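Local coordinates for NAD(P)H-flavin oxidoreductase (Agrobacterium tumefaciens str. C58, PDB 2FRE), which binds flavin mononucleotide and, as a member of the nitroreductase family, probably uses NAD(P)H to reduce the flavin and pass electrons to small acceptors, at residues E34-I39 with Y59-S64. Residues are numbered along the deposited sequence; the frame is centred on the assembly and turned at random.
Sequences EHLLTI and YAHKDS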
# COMPACT_ATOMS: atom_id res chain seq x y z
N GLU A 34 -15.07 -17.64 -3.12
CA GLU A 34 -14.04 -17.78 -2.06
C GLU A 34 -12.71 -17.13 -2.43
O GLU A 34 -11.98 -16.64 -1.55
CB GLU A 34 -13.79 -19.26 -1.71
CG GLU A 34 -13.02 -19.46 -0.37
CD GLU A 34 -12.33 -20.83 -0.23
OE1 GLU A 34 -11.35 -21.12 -0.97
OE2 GLU A 34 -12.74 -21.60 0.65
N HIS A 35 -12.39 -17.13 -3.73
CA HIS A 35 -11.18 -16.49 -4.23
C HIS A 35 -11.24 -14.99 -3.95
O HIS A 35 -10.27 -14.43 -3.45
CB HIS A 35 -10.95 -16.77 -5.72
CG HIS A 35 -10.40 -18.14 -5.99
ND1 HIS A 35 -10.02 -18.56 -7.25
CD2 HIS A 35 -10.13 -19.18 -5.17
CE1 HIS A 35 -9.57 -19.79 -7.19
NE2 HIS A 35 -9.63 -20.20 -5.94
N LEU A 36 -12.39 -14.35 -4.21
CA LEU A 36 -12.49 -12.90 -3.94
C LEU A 36 -12.40 -12.61 -2.45
O LEU A 36 -11.77 -11.64 -2.04
CB LEU A 36 -13.76 -12.27 -4.51
CG LEU A 36 -13.85 -10.73 -4.30
CD1 LEU A 36 -12.70 -10.02 -4.92
CD2 LEU A 36 -15.15 -10.19 -4.87
N LEU A 37 -13.03 -13.45 -1.65
CA LEU A 37 -13.01 -13.29 -0.21
C LEU A 37 -11.58 -13.46 0.36
O LEU A 37 -11.15 -12.70 1.24
CB LEU A 37 -14.04 -14.23 0.45
CG LEU A 37 -15.51 -13.81 0.20
CD1 LEU A 37 -16.48 -14.86 0.70
CD2 LEU A 37 -15.86 -12.47 0.87
N THR A 38 -10.82 -14.40 -0.20
CA THR A 38 -9.41 -14.57 0.17
C THR A 38 -8.61 -13.30 -0.14
O THR A 38 -7.84 -12.80 0.71
CB THR A 38 -8.80 -15.80 -0.54
OG1 THR A 38 -9.59 -16.96 -0.24
CG2 THR A 38 -7.38 -16.07 -0.05
N ILE A 39 -8.84 -12.76 -1.33
CA ILE A 39 -8.19 -11.51 -1.78
C ILE A 39 -8.48 -10.36 -0.84
O ILE A 39 -7.57 -9.66 -0.44
CB ILE A 39 -8.61 -11.16 -3.23
CG1 ILE A 39 -7.97 -12.19 -4.19
CG2 ILE A 39 -8.17 -9.73 -3.59
CD1 ILE A 39 -8.47 -12.10 -5.59
N TYR A 59 -17.92 -4.43 -3.58
CA TYR A 59 -17.58 -5.28 -4.71
C TYR A 59 -18.78 -5.92 -5.41
O TYR A 59 -19.86 -6.07 -4.83
CB TYR A 59 -16.59 -6.37 -4.26
CG TYR A 59 -17.17 -7.38 -3.29
CD1 TYR A 59 -17.86 -8.50 -3.74
CD2 TYR A 59 -17.04 -7.20 -1.91
CE1 TYR A 59 -18.39 -9.43 -2.85
CE2 TYR A 59 -17.56 -8.12 -1.02
CZ TYR A 59 -18.24 -9.22 -1.50
OH TYR A 59 -18.73 -10.13 -0.60
N ALA A 60 -18.55 -6.31 -6.66
CA ALA A 60 -19.53 -7.02 -7.49
C ALA A 60 -18.81 -8.02 -8.40
O ALA A 60 -17.77 -7.71 -8.98
CB ALA A 60 -20.32 -6.03 -8.31
N HIS A 61 -19.35 -9.23 -8.48
CA HIS A 61 -18.90 -10.23 -9.46
C HIS A 61 -19.55 -9.98 -10.82
O HIS A 61 -20.64 -9.41 -10.92
CB HIS A 61 -19.26 -11.64 -9.01
CG HIS A 61 -18.40 -12.16 -7.91
ND1 HIS A 61 -17.27 -12.92 -8.14
CD2 HIS A 61 -18.53 -12.07 -6.56
CE1 HIS A 61 -16.72 -13.24 -6.98
NE2 HIS A 61 -17.47 -12.75 -6.01
N LYS A 62 -18.89 -10.46 -11.86
CA LYS A 62 -19.41 -10.40 -13.22
C LYS A 62 -20.86 -10.90 -13.36
O LYS A 62 -21.61 -10.35 -14.18
CB LYS A 62 -18.51 -11.19 -14.16
CG LYS A 62 -18.33 -10.53 -15.49
CD LYS A 62 -18.57 -11.48 -16.61
CE LYS A 62 -18.26 -10.81 -17.93
NZ LYS A 62 -17.19 -9.79 -17.71
N ASP A 63 -21.27 -11.90 -12.56
CA ASP A 63 -22.67 -12.42 -12.54
C ASP A 63 -23.69 -11.66 -11.67
O ASP A 63 -24.84 -12.08 -11.54
CB ASP A 63 -22.71 -13.90 -12.12
CG ASP A 63 -22.47 -14.13 -10.61
OD1 ASP A 63 -21.96 -13.25 -9.91
OD2 ASP A 63 -22.78 -15.25 -10.12
N SER A 64 -23.28 -10.55 -11.09
CA SER A 64 -24.12 -9.79 -10.19
C SER A 64 -25.22 -9.04 -10.93
O SER A 64 -24.99 -8.49 -12.00
CB SER A 64 -23.29 -8.75 -9.46
OG SER A 64 -24.13 -7.91 -8.64
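With CG trans to the backbone nitrogen (chi1 -177°), Leu36 extends from the helix toward the strand, while CG of Tyr59 stands between its own backbone nitrogen and carbonyl carbon (chi1 67°), which puts the ring beside Leu36. CD2 of Leu36 fits into the angle between the Tyr59 and His61 rings, touching both. It comes within 3.4 Å of CD1 of Tyr59, approaching that ring at a slant, and within 3.6 Å of NE2 of His61, again obliquely. The CB of Leu36 adds a second touch on the imidazole, 4.0 Å from CE1 of His61, as the two side chains pass in opposite directions. The next residue, Leu37, sends CD2 to 4.0 Å from the OH of Tyr59, the two side chains crossing at about a right angle. The axes of segments 34-39 and 59-61 approach to 10.8 Å, running roughly antiparallel (156°). This mostly buried, largely apolar contact packs helix 33-44 on strand 55-61 of the antiparallel sheet in the alpha/beta nitroreductase fold. Val87 of strand 87-98 packs against both Leu36 and His61, and helix 110-127 covers Thr38 and Ile39, while Tyr59 joins a parallel ladder with a strand of the second subunit, extending the sheet across the dimer interface.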